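Local coordinates for protein serine-threonine phosphatase 2C (Toxoplasma gondii, PDB 2I44) that probably removes phosphate groups from serine and threonine residues of proteins as a metal-dependent PP2C-family phosphatase, and binds calcium ions, at residues 264-267 and 268-272; 64-67 and 68-72; 16-20 and 21-25; 271-274 and 275-278. One frame throughout, in Å; residues are numbered along the deposited sequence.

Contact 1 (264-267 and 268-272); sequences ATDG and LWDVM. With CA (calcium ion), chain D.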
ATOM      1  N   ALA A 264       4.860   4.415   0.897  1.00 13.31           N
ATOM      2  CA  ALA A 264       5.639   4.079   2.079  1.00 14.44           C
ATOM      3  C   ALA A 264       4.803   3.557   3.248  1.00 12.47           C
ATOM      4  O   ALA A 264       3.595   3.786   3.325  1.00 11.95           O
ATOM      5  CB  ALA A 264       6.442   5.304   2.517  1.00 10.92           C
ATOM      6  N   THR A 265       5.458   2.849   4.158  1.00 14.28           N
ATOM      7  CA  THR A 265       4.787   2.317   5.339  1.00 14.28           C
ATOM      8  C   THR A 265       4.752   3.391   6.424  1.00 15.64           C
ATOM      9  O   THR A 265       5.401   4.443   6.288  1.00 14.92           O
ATOM     10  CB  THR A 265       5.518   1.075   5.882  1.00 13.62           C
ATOM     11  OG1 THR A 265       6.880   1.403   6.168  1.00 18.43           O
ATOM     12  CG2 THR A 265       5.483  -0.039   4.860  1.00 11.70           C
ATOM     13  N   ASP A 266       4.006   3.129   7.497  1.00 16.34           N
ATOM     14  CA  ASP A 266       3.901   4.090   8.586  1.00 14.93           C
ATOM     15  C   ASP A 266       5.243   4.280   9.261  1.00 15.21           C
ATOM     16  O   ASP A 266       5.431   5.206  10.046  1.00 13.36           O
ATOM     17  CB  ASP A 266       2.826   3.667   9.607  1.00 18.05           C
ATOM     18  CG  ASP A 266       3.135   2.342  10.302  1.00 18.91           C
ATOM     19  OD1 ASP A 266       4.188   1.728  10.036  1.00 19.18           O
ATOM     20  OD2 ASP A 266       2.303   1.914  11.125  1.00 23.34           O
ATOM     21  N   GLY A 267       6.185   3.399   8.940  1.00 16.65           N
ATOM     22  CA  GLY A 267       7.524   3.512   9.496  1.00 13.10           C
ATOM     23  C   GLY A 267       8.111   4.848   9.065  1.00 14.89           C
ATOM     24  O   GLY A 267       9.018   5.392   9.710  1.00 13.74           O
ATOM     25  N   LEU A 268       7.592   5.373   7.957  1.00 14.01           N
ATOM     26  CA  LEU A 268       8.019   6.670   7.444  1.00 14.24           C
ATOM     27  C   LEU A 268       7.045   7.779   7.852  1.00 14.55           C
ATOM     28  O   LEU A 268       7.453   8.834   8.339  1.00 15.23           O
ATOM     29  CB  LEU A 268       8.114   6.657   5.915  1.00 14.94           C
ATOM     30  CG  LEU A 268       8.250   8.068   5.316  1.00 18.57           C
ATOM     31  CD1 LEU A 268       9.610   8.662   5.702  1.00 15.58           C
ATOM     32  CD2 LEU A 268       8.111   8.024   3.804  1.00 20.05           C
ATOM     33  N   TRP A 269       5.753   7.528   7.658  1.00 14.38           N
ATOM     34  CA  TRP A 269       4.725   8.524   7.942  1.00 14.90           C
ATOM     35  C   TRP A 269       4.489   8.879   9.409  1.00 14.82           C
ATOM     36  O   TRP A 269       4.050   9.980   9.709  1.00 12.61           O
ATOM     37  CB  TRP A 269       3.416   8.089   7.281  1.00 15.92           C
ATOM     38  CG  TRP A 269       3.586   7.841   5.806  1.00 14.88           C
ATOM     39  CD1 TRP A 269       3.228   6.717   5.113  1.00 15.04           C
ATOM     40  CD2 TRP A 269       4.149   8.744   4.847  1.00 12.87           C
ATOM     41  NE1 TRP A 269       3.531   6.868   3.782  1.00 11.62           N
ATOM     42  CE2 TRP A 269       4.094   8.104   3.590  1.00 14.35           C
ATOM     43  CE3 TRP A 269       4.692  10.034   4.927  1.00 14.99           C
ATOM     44  CZ2 TRP A 269       4.563   8.710   2.415  1.00 15.30           C
ATOM     45  CZ3 TRP A 269       5.162  10.642   3.751  1.00 15.42           C
ATOM     46  CH2 TRP A 269       5.092   9.975   2.514  1.00 16.21           C
ATOM     47  N   ASP A 270       4.763   7.963  10.325  1.00 15.24           N
ATOM     48  CA  ASP A 270       4.566   8.301  11.727  1.00 18.23           C
ATOM     49  C   ASP A 270       5.535   9.417  12.111  1.00 17.97           C
ATOM     50  O   ASP A 270       5.324  10.127  13.089  1.00 15.71           O
ATOM     51  CB  ASP A 270       4.768   7.075  12.624  1.00 20.23           C
ATOM     52  CG  ASP A 270       3.606   6.090  12.537  1.00 24.09           C
ATOM     53  OD1 ASP A 270       2.502   6.508  12.108  1.00 25.02           O
ATOM     54  OD2 ASP A 270       3.786   4.908  12.909  1.00 27.48           O
ATOM     55  N   VAL A 271       6.582   9.588  11.308  1.00 18.18           N
ATOM     56  CA  VAL A 271       7.569  10.626  11.570  1.00 19.87           C
ATOM     57  C   VAL A 271       7.493  11.827  10.624  1.00 20.83           C
ATOM     58  O   VAL A 271       7.494  12.980  11.071  1.00 19.09           O
ATOM     59  CB  VAL A 271       9.003  10.063  11.506  1.00 21.25           C
ATOM     60  CG1 VAL A 271       9.996  11.155  11.844  1.00 21.36           C
ATOM     61  CG2 VAL A 271       9.151   8.885  12.468  1.00 21.57           C
HETATM   62  N   MSE A 272       7.413  11.557   9.326  1.00 20.11           N
HETATM   63  CA  MSE A 272       7.380  12.616   8.314  1.00 20.13           C
HETATM   64  C   MSE A 272       6.003  12.937   7.712  1.00 17.79           C
HETATM   65  O   MSE A 272       5.190  12.047   7.496  1.00 14.06           O
HETATM   66  CB  MSE A 272       8.332  12.243   7.174  1.00 23.61           C
HETATM   67  CG  MSE A 272       9.775  12.011   7.592  1.00 31.05           C
HETATM   68 SE   MSE A 272      10.593  13.651   8.217  1.00 40.41          SE
HETATM   69  CE  MSE A 272      11.748  12.918   9.592  1.00 37.16           C
TER
HETATM   70 CA    CA D 401       4.888  -0.447  10.453  1.00 26.90          CA
HETATM   71  O   HOH W   1       3.229  -0.440  11.445  1.00 28.30           O
HETATM   72  O   HOH W   2       6.477  -0.345   8.764  1.00 15.94           O
HETATM   73  O   HOH W   3       5.633  -2.232  11.266  1.00 18.46           O
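The indole of Trp269 folds back over the start of its own short helix and brings its nitrogen edge to Ala264. CG lies anti to the carbonyl carbon (chi1 -55°), which turns the ring toward the strand end that precedes the helix. NE1 meets Ala264 O near the ring plane at 3.1 Å, but the N-H...O angle of 126° makes this a weak hydrogen bond; NE1 also bonds to Arg159 O on the adjacent strand. Ala264 CB fills the corner between two neighbours, 3.8 Å from Trp269 CE2 and a tight 3.4 Å from Leu268 CD2. That same CD2 methyl sits above one indole face, displaced toward the rim, so methyl, ring and alanine pack against one another. This turn, where strand 258-264 gives way to helix 266-269, supplies one calcium ligand of the PP2C fold. Thr265 is the N-cap residue: its OG1 bonds to Asp38, and a capping bond to it from Gly267 N is weak and doubtful. Thr265 O accepts from Leu268 N at 2.9 Å, with the donor well above the carbonyl plane. Asp266 and Asp270 run alongside each other, pointing the same way with carboxylate planes 48° apart. Asp266 OD1 binds calcium at 2.3 Å, and Asp60 and Asp311 reach the same ion. Asp266 OD2 accepts from a calcium-bound water at 2.5 Å. Asp270 OD2 stands 3.8 Å from Asp266 OD2, a like-charge approach, while Asp270 N donates to Asp266 O at 2.9 Å.

Contact 2 (64-67 and 68-72); sequences GDFA and SENVK
Two first torsions bring Phe66 and Asn70 together on one flank of a helix: the phenylalanine places CG anti to the backbone N (chi1 -175°), and the asparagine places its CG anti to the carbonyl carbon (chi1 -74°), so the amide turns back along the helix toward the ring. They lie four residues apart in the first turns of helix 66-80, which packs against strand 53-62 and helix 98-130 in the PP2C fold. Asn70 ND2 sits over one ring face, 3.4 Å above its plane and displaced toward the rim, with ring and amide planes 48° apart. The same nitrogen donates to Phe66 O at 2.9 Å in a nearly straight bond, and the acceptor lies close to the amide plane. Asn70 N also reaches Phe66 O, at 3.2 Å and from the opposite face of that carbonyl, so one oxygen takes two bonds; the ND2 bond, together with the ring face against the same nitrogen, restricts the rotation of the amide. Asp65, at the N-cap position, makes no capping bond with its side chain; Asp65 O accepts from Glu69 N at 2.8 Å. The Glu69 carboxylate serves Arg39 in a salt bridge, with Lys72 NZ a weaker second partner at 3.3 Å from Glu69 OE1. Ser68 OG bonds to Glu37 O. At the helix start one water donates to Gly64 O at 3.0 Å and accepts from Ser68 N at 3.2 Å.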
ATOM      1  N   GLY A  64       4.222 -11.404  12.365  1.00 19.86           N
ATOM      2  CA  GLY A  64       4.975 -12.249  11.458  1.00 20.71           C
ATOM      3  C   GLY A  64       4.973 -11.616  10.079  1.00 20.34           C
ATOM      4  O   GLY A  64       4.198 -10.694   9.821  1.00 21.91           O
ATOM      5  N   ASP A  65       5.832 -12.100   9.189  1.00 19.15           N
ATOM      6  CA  ASP A  65       5.903 -11.552   7.840  1.00 21.62           C
ATOM      7  C   ASP A  65       5.124 -12.383   6.818  1.00 21.32           C
ATOM      8  O   ASP A  65       5.175 -12.111   5.622  1.00 23.29           O
ATOM      9  CB  ASP A  65       7.367 -11.439   7.385  1.00 21.84           C
ATOM     10  CG  ASP A  65       8.107 -12.777   7.416  1.00 25.04           C
ATOM     11  OD1 ASP A  65       7.453 -13.840   7.335  1.00 21.88           O
ATOM     12  OD2 ASP A  65       9.356 -12.765   7.508  1.00 27.12           O
ATOM     13  N   PHE A  66       4.392 -13.386   7.286  1.00 18.50           N
ATOM     14  CA  PHE A  66       3.657 -14.253   6.373  1.00 19.02           C
ATOM     15  C   PHE A  66       2.742 -13.548   5.371  1.00 17.51           C
ATOM     16  O   PHE A  66       2.823 -13.798   4.170  1.00 18.36           O
ATOM     17  CB  PHE A  66       2.838 -15.284   7.153  1.00 17.50           C
ATOM     18  CG  PHE A  66       2.141 -16.281   6.273  1.00 18.70           C
ATOM     19  CD1 PHE A  66       2.815 -17.400   5.795  1.00 20.59           C
ATOM     20  CD2 PHE A  66       0.819 -16.083   5.894  1.00 17.71           C
ATOM     21  CE1 PHE A  66       2.175 -18.311   4.949  1.00 20.73           C
ATOM     22  CE2 PHE A  66       0.172 -16.986   5.049  1.00 20.00           C
ATOM     23  CZ  PHE A  66       0.854 -18.102   4.577  1.00 20.60           C
ATOM     24  N   ALA A  67       1.862 -12.681   5.854  1.00 17.32           N
ATOM     25  CA  ALA A  67       0.941 -11.991   4.959  1.00 16.79           C
ATOM     26  C   ALA A  67       1.634 -11.082   3.948  1.00 15.32           C
ATOM     27  O   ALA A  67       1.324 -11.139   2.755  1.00 15.75           O
ATOM     28  CB  ALA A  67      -0.089 -11.200   5.763  1.00 16.70           C
ATOM     29  N   SER A  68       2.562 -10.240   4.404  1.00 14.94           N
ATOM     30  CA  SER A  68       3.254  -9.339   3.478  1.00 14.28           C
ATOM     31  C   SER A  68       4.176 -10.101   2.516  1.00 15.64           C
ATOM     32  O   SER A  68       4.260  -9.774   1.332  1.00 13.34           O
ATOM     33  CB  SER A  68       4.056  -8.280   4.248  1.00 14.81           C
ATOM     34  OG  SER A  68       5.039  -8.869   5.088  1.00 15.59           O
ATOM     35  N   GLU A  69       4.859 -11.124   3.022  1.00 16.21           N
ATOM     36  CA  GLU A  69       5.773 -11.905   2.191  1.00 19.99           C
ATOM     37  C   GLU A  69       5.069 -12.580   1.013  1.00 20.28           C
ATOM     38  O   GLU A  69       5.609 -12.644  -0.096  1.00 20.12           O
ATOM     39  CB  GLU A  69       6.483 -12.956   3.049  1.00 22.96           C
ATOM     40  CG  GLU A  69       7.291 -13.995   2.278  1.00 23.68           C
ATOM     41  CD  GLU A  69       8.386 -13.405   1.397  1.00 25.68           C
ATOM     42  OE1 GLU A  69       8.719 -12.205   1.533  1.00 24.09           O
ATOM     43  OE2 GLU A  69       8.929 -14.165   0.566  1.00 27.62           O
ATOM     44  N   ASN A  70       3.861 -13.076   1.259  1.00 19.58           N
ATOM     45  CA  ASN A  70       3.094 -13.747   0.224  1.00 20.34           C
ATOM     46  C   ASN A  70       2.232 -12.836  -0.645  1.00 21.32           C
ATOM     47  O   ASN A  70       2.292 -12.913  -1.878  1.00 21.67           O
ATOM     48  CB  ASN A  70       2.225 -14.833   0.858  1.00 21.57           C
ATOM     49  CG  ASN A  70       3.037 -16.042   1.278  1.00 24.48           C
ATOM     50  OD1 ASN A  70       3.378 -16.883   0.451  1.00 24.79           O
ATOM     51  ND2 ASN A  70       3.371 -16.121   2.564  1.00 22.44           N
ATOM     52  N   VAL A  71       1.436 -11.974  -0.018  1.00 19.11           N
ATOM     53  CA  VAL A  71       0.560 -11.095  -0.785  1.00 18.32           C
ATOM     54  C   VAL A  71       1.315 -10.336  -1.867  1.00 17.67           C
ATOM     55  O   VAL A  71       0.751 -10.020  -2.913  1.00 18.60           O
ATOM     56  CB  VAL A  71      -0.190 -10.083   0.135  1.00 19.26           C
ATOM     57  CG1 VAL A  71       0.629  -8.818   0.325  1.00 17.22           C
ATOM     58  CG2 VAL A  71      -1.564  -9.770  -0.449  1.00 19.02           C
ATOM     59  N   LYS A  72       2.596 -10.066  -1.633  1.00 16.11           N
ATOM     60  CA  LYS A  72       3.400  -9.325  -2.598  1.00 17.61           C
ATOM     61  C   LYS A  72       3.543 -10.045  -3.936  1.00 17.55           C
ATOM     62  O   LYS A  72       3.743  -9.405  -4.965  1.00 18.38           O
ATOM     63  CB  LYS A  72       4.800  -9.051  -2.043  1.00 17.81           C
ATOM     64  CG  LYS A  72       5.769 -10.178  -2.310  1.00 19.92           C
ATOM     65  CD  LYS A  72       7.130  -9.910  -1.735  1.00 20.97           C
ATOM     66  CE  LYS A  72       8.058 -11.075  -2.041  1.00 25.64           C
ATOM     67  NZ  LYS A  72       9.379 -10.894  -1.398  1.00 29.33           N
TER
HETATM   68  O   HOH W   4       2.322 -10.556   7.539  1.00 17.16           O

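Contact 3 (16-20 and 21-25); sequences PTSYP and AFDAA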
ATOM      1  N   PRO A  16      18.295   4.207  -7.907  1.00 27.11           N
ATOM      2  CA  PRO A  16      17.749   5.057  -8.973  1.00 26.70           C
ATOM      3  C   PRO A  16      17.790   4.385 -10.344  1.00 25.61           C
ATOM      4  O   PRO A  16      18.860   4.201 -10.910  1.00 26.06           O
ATOM      5  CB  PRO A  16      18.644   6.289  -8.910  1.00 27.73           C
ATOM      6  CG  PRO A  16      18.919   6.402  -7.437  1.00 27.26           C
ATOM      7  CD  PRO A  16      19.220   4.974  -7.049  1.00 26.63           C
ATOM      8  N   THR A  17      16.621   4.037 -10.877  1.00 25.74           N
ATOM      9  CA  THR A  17      16.526   3.365 -12.175  1.00 25.76           C
ATOM     10  C   THR A  17      15.547   4.076 -13.117  1.00 26.65           C
ATOM     11  O   THR A  17      14.391   4.325 -12.756  1.00 25.57           O
ATOM     12  CB  THR A  17      16.071   1.902 -11.986  1.00 25.25           C
ATOM     13  OG1 THR A  17      16.965   1.240 -11.082  1.00 25.50           O
ATOM     14  CG2 THR A  17      16.061   1.165 -13.316  1.00 25.84           C
ATOM     15  N   SER A  18      16.013   4.387 -14.325  1.00 26.29           N
ATOM     16  CA  SER A  18      15.202   5.088 -15.324  1.00 27.19           C
ATOM     17  C   SER A  18      14.359   4.182 -16.224  1.00 26.49           C
ATOM     18  O   SER A  18      14.863   3.237 -16.833  1.00 27.00           O
ATOM     19  CB  SER A  18      16.102   5.969 -16.200  1.00 26.54           C
ATOM     20  OG  SER A  18      15.351   6.641 -17.196  1.00 29.25           O
ATOM     21  N   TYR A  19      13.068   4.481 -16.297  1.00 27.03           N
ATOM     22  CA  TYR A  19      12.139   3.727 -17.129  1.00 26.53           C
ATOM     23  C   TYR A  19      11.478   4.714 -18.092  1.00 27.53           C
ATOM     24  O   TYR A  19      11.522   5.928 -17.881  1.00 27.34           O
ATOM     25  CB  TYR A  19      11.089   3.024 -16.259  1.00 25.73           C
ATOM     26  CG  TYR A  19      11.667   1.953 -15.352  1.00 24.70           C
ATOM     27  CD1 TYR A  19      12.028   0.700 -15.851  1.00 24.24           C
ATOM     28  CD2 TYR A  19      11.877   2.202 -13.999  1.00 26.07           C
ATOM     29  CE1 TYR A  19      12.582  -0.276 -15.022  1.00 23.47           C
ATOM     30  CE2 TYR A  19      12.432   1.236 -13.156  1.00 25.37           C
ATOM     31  CZ  TYR A  19      12.781  -0.000 -13.671  1.00 26.14           C
ATOM     32  OH  TYR A  19      13.320  -0.949 -12.831  1.00 23.52           O
ATOM     33  N   PRO A  20      10.864   4.208 -19.167  1.00 28.58           N
ATOM     34  CA  PRO A  20      10.212   5.078 -20.146  1.00 28.54           C
ATOM     35  C   PRO A  20       9.323   6.190 -19.581  1.00 28.84           C
ATOM     36  O   PRO A  20       9.501   7.362 -19.921  1.00 28.23           O
ATOM     37  CB  PRO A  20       9.446   4.086 -21.012  1.00 29.36           C
ATOM     38  CG  PRO A  20      10.382   2.922 -21.051  1.00 29.24           C
ATOM     39  CD  PRO A  20      10.806   2.799 -19.600  1.00 29.77           C
ATOM     40  N   ALA A  21       8.385   5.834 -18.710  1.00 27.44           N
ATOM     41  CA  ALA A  21       7.472   6.828 -18.155  1.00 27.08           C
ATOM     42  C   ALA A  21       7.766   7.305 -16.736  1.00 26.20           C
ATOM     43  O   ALA A  21       6.993   8.087 -16.185  1.00 27.95           O
ATOM     44  CB  ALA A  21       6.034   6.303 -18.228  1.00 26.69           C
ATOM     45  N   PHE A  22       8.875   6.870 -16.146  1.00 23.19           N
ATOM     46  CA  PHE A  22       9.176   7.282 -14.776  1.00 23.32           C
ATOM     47  C   PHE A  22      10.505   6.740 -14.288  1.00 22.64           C
ATOM     48  O   PHE A  22      11.038   5.785 -14.848  1.00 24.04           O
ATOM     49  CB  PHE A  22       8.091   6.740 -13.851  1.00 20.75           C
ATOM     50  CG  PHE A  22       8.029   5.239 -13.842  1.00 21.45           C
ATOM     51  CD1 PHE A  22       8.804   4.493 -12.949  1.00 20.48           C
ATOM     52  CD2 PHE A  22       7.249   4.564 -14.776  1.00 20.12           C
ATOM     53  CE1 PHE A  22       8.803   3.099 -12.991  1.00 20.61           C
ATOM     54  CE2 PHE A  22       7.242   3.166 -14.826  1.00 21.31           C
ATOM     55  CZ  PHE A  22       8.020   2.434 -13.932  1.00 18.45           C
ATOM     56  N   ASP A  23      11.028   7.347 -13.226  1.00 22.85           N
ATOM     57  CA  ASP A  23      12.262   6.880 -12.611  1.00 22.87           C
ATOM     58  C   ASP A  23      11.830   6.374 -11.239  1.00 23.33           C
ATOM     59  O   ASP A  23      10.961   6.970 -10.595  1.00 22.69           O
ATOM     60  CB  ASP A  23      13.275   8.015 -12.463  1.00 26.57           C
ATOM     61  CG  ASP A  23      13.615   8.663 -13.789  1.00 30.66           C
ATOM     62  OD1 ASP A  23      13.656   7.937 -14.807  1.00 30.24           O
ATOM     63  OD2 ASP A  23      13.845   9.894 -13.814  1.00 34.21           O
ATOM     64  N   ALA A  24      12.411   5.270 -10.792  1.00 21.95           N
ATOM     65  CA  ALA A  24      12.017   4.727  -9.508  1.00 20.81           C
ATOM     66  C   ALA A  24      13.179   4.302  -8.643  1.00 21.19           C
ATOM     67  O   ALA A  24      14.270   4.002  -9.130  1.00 22.28           O
ATOM     68  CB  ALA A  24      11.070   3.554  -9.714  1.00 22.51           C
ATOM     69  N   ALA A  25      12.924   4.284  -7.342  1.00 19.18           N
ATOM     70  CA  ALA A  25      13.915   3.888  -6.357  1.00 19.06           C
ATOM     71  C   ALA A  25      13.156   3.247  -5.208  1.00 19.37           C
ATOM     72  O   ALA A  25      12.025   3.635  -4.915  1.00 18.50           O
ATOM     73  CB  ALA A  25      14.685   5.102  -5.865  1.00 19.10           C
TER
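The beta hairpin of strands 17-19 and 22-29 forms one margin of an antiparallel six-stranded sheet, and here Tyr19 and Phe22 meet beside its turn. Tyr19 CB stands 4.0 Å from the centroid of the Phe22 ring and only 13° off the ring normal, a CH-pi contact over the middle of the face. Phe22 CG is set between its own backbone N and carbonyl carbon (chi1 62°), which tucks the ring beneath that methylene. The two rings meet obliquely, their planes at 33°, and their nearest carbons, Tyr19 CD2 and Phe22 CE1, are 3.4 Å apart. Farther along, the tyrosine rim is grazed by Ala24 CB near the ring plane. Backbone pairing sets this register: Thr17 and Ala24 are an antiparallel hydrogen-bonded pair, with Thr17 N to Ala24 O and Ala24 N to Thr17 O both 2.9 Å, and Ser18 with Asp23 is the non-hydrogen-bonded pair that follows. Strand 17-19 is outermost within the chain; on its other edge strand 22-29 pairs with 313-320, where the Phe22 side chain touches Val318, and the Phe22 ring also meets Phe56 edge-to-face. On the opposite face of the hairpin Ser18 OG donates weakly to Asp23 OD1 at 3.2 Å. That carboxylate also has partners beyond the hairpin, OD1 in a salt bridge with Lys321 and OD2 in another with Arg285. Lys321 NZ also donates to Tyr19 O, so one ammonium group joins both strands.

Contact 4 (271-274 and 275-278); sequences VMSA and AQAV
Ser273 and Gln276 exchange two hydrogen bonds, each running between a side chain and a backbone N-H. Ser273 OG accepts from Gln276 N at 3.1 Å with an N-H...O angle of 165°. In return Gln276 OE1 takes Ser273 N at 2.9 Å, equally straight, with the donor lying in the plane of the side-chain carbonyl and on a lone pair. The glutamine can reach back because CG lies anti to the carbonyl carbon (chi1 -70°) and the chain is extended beyond CG, while Ser273 OG lies between its backbone N and carbonyl carbon (chi1 79°), from where it meets Gln276 N. This reciprocal pair is a capping box at the N terminus of helix 274-286, and Ser273 is its N-cap. Main-chain bonds carry the helix onward, from Ala277 N to Ser273 O and from Val278 N to Ala274 O, each 3.0 Å. Van der Waals contacts add to the cap. Gln276 CG lies 3.3 Å from Ser273 OG, which brings its aliphatic part against the hydroxyl. Met272, a selenomethionine, crosses Gln276 at about a right angle, Met272 SE 3.9 Å from Gln276 OE1. Toward the protein interior, Ala274 packs on Phe174, Val278 on Leu170 and Cys172 of strand 169-174, and Ala277 on Ile262 of strand 258-264, so this first turn rests on the sheet.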
ATOM      1  N   VAL A 271       6.582   9.588  11.308  1.00 18.18           N
ATOM      2  CA  VAL A 271       7.569  10.626  11.570  1.00 19.87           C
ATOM      3  C   VAL A 271       7.493  11.827  10.624  1.00 20.83           C
ATOM      4  O   VAL A 271       7.494  12.980  11.071  1.00 19.09           O
ATOM      5  CB  VAL A 271       9.003  10.063  11.506  1.00 21.25           C
ATOM      6  CG1 VAL A 271       9.996  11.155  11.844  1.00 21.36           C
ATOM      7  CG2 VAL A 271       9.151   8.885  12.468  1.00 21.57           C
HETATM    8  N   MSE A 272       7.413  11.557   9.326  1.00 20.11           N
HETATM    9  CA  MSE A 272       7.380  12.616   8.314  1.00 20.13           C
HETATM   10  C   MSE A 272       6.003  12.937   7.712  1.00 17.79           C
HETATM   11  O   MSE A 272       5.190  12.047   7.496  1.00 14.06           O
HETATM   12  CB  MSE A 272       8.332  12.243   7.174  1.00 23.61           C
HETATM   13  CG  MSE A 272       9.775  12.011   7.592  1.00 31.05           C
HETATM   14 SE   MSE A 272      10.593  13.651   8.217  1.00 40.41          SE
HETATM   15  CE  MSE A 272      11.748  12.918   9.592  1.00 37.16           C
ATOM     16  N   SER A 273       5.762  14.219   7.433  1.00 17.59           N
ATOM     17  CA  SER A 273       4.507  14.665   6.806  1.00 17.59           C
ATOM     18  C   SER A 273       4.666  14.492   5.292  1.00 14.87           C
ATOM     19  O   SER A 273       5.776  14.295   4.809  1.00 13.44           O
ATOM     20  CB  SER A 273       4.253  16.146   7.080  1.00 17.57           C
ATOM     21  OG  SER A 273       5.043  16.945   6.212  1.00 18.85           O
ATOM     22  N   ALA A 274       3.568  14.585   4.549  1.00 13.98           N
ATOM     23  CA  ALA A 274       3.625  14.427   3.096  1.00 13.87           C
ATOM     24  C   ALA A 274       4.585  15.441   2.468  1.00 14.92           C
ATOM     25  O   ALA A 274       5.444  15.080   1.660  1.00 13.63           O
ATOM     26  CB  ALA A 274       2.222  14.573   2.491  1.00 11.01           C
ATOM     27  N   ALA A 275       4.442  16.707   2.854  1.00 14.06           N
ATOM     28  CA  ALA A 275       5.307  17.764   2.329  1.00 16.28           C
ATOM     29  C   ALA A 275       6.780  17.507   2.656  1.00 17.16           C
ATOM     30  O   ALA A 275       7.651  17.714   1.812  1.00 17.53           O
ATOM     31  CB  ALA A 275       4.871  19.125   2.878  1.00 15.14           C
ATOM     32  N   GLN A 276       7.065  17.050   3.873  1.00 16.95           N
ATOM     33  CA  GLN A 276       8.450  16.769   4.254  1.00 16.88           C
ATOM     34  C   GLN A 276       9.046  15.653   3.405  1.00 18.61           C
ATOM     35  O   GLN A 276      10.203  15.727   2.981  1.00 18.91           O
ATOM     36  CB  GLN A 276       8.538  16.378   5.731  1.00 15.24           C
ATOM     37  CG  GLN A 276       8.259  17.517   6.701  1.00 14.21           C
ATOM     38  CD  GLN A 276       8.335  17.066   8.146  1.00 12.33           C
ATOM     39  OE1 GLN A 276       7.628  16.153   8.552  1.00 11.26           O
ATOM     40  NE2 GLN A 276       9.198  17.704   8.928  1.00 11.92           N
ATOM     41  N   ALA A 277       8.261  14.612   3.157  1.00 18.12           N
ATOM     42  CA  ALA A 277       8.749  13.496   2.359  1.00 19.89           C
ATOM     43  C   ALA A 277       9.029  13.936   0.923  1.00 19.73           C
ATOM     44  O   ALA A 277      10.082  13.635   0.367  1.00 21.87           O
ATOM     45  CB  ALA A 277       7.733  12.354   2.373  1.00 19.03           C
ATOM     46  N   VAL A 278       8.093  14.656   0.326  1.00 19.23           N
ATOM     47  CA  VAL A 278       8.272  15.109  -1.045  1.00 21.22           C
ATOM     48  C   VAL A 278       9.510  15.997  -1.169  1.00 22.40           C
ATOM     49  O   VAL A 278      10.312  15.829  -2.087  1.00 22.83           O
ATOM     50  CB  VAL A 278       7.034  15.876  -1.535  1.00 20.39           C
ATOM     51  CG1 VAL A 278       7.317  16.518  -2.879  1.00 21.58           C
ATOM     52  CG2 VAL A 278       5.858  14.923  -1.646  1.00 21.05           C
TER

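In the fold
From the N terminus, contact 3 comes first and closes the tight hairpin between strands 17-19 and 22-29 at the margin of one six-stranded sheet. Contact 2 follows at the start of helix 66-80, just after strand 53-62 of the other sheet. Far later, contact 1 turns the end of strand 258-264 into helix 266-269 at a calcium site, and contact 4 continues directly from it, sharing Val271 and Met272. These two touch where Trp269 CZ3 lies 3.4 Å from Ala277 CB. No contact nests within or crosses another. Contacts 2 and 4 lie on opposite sides of the chain's centre, their centres about 26 Å apart.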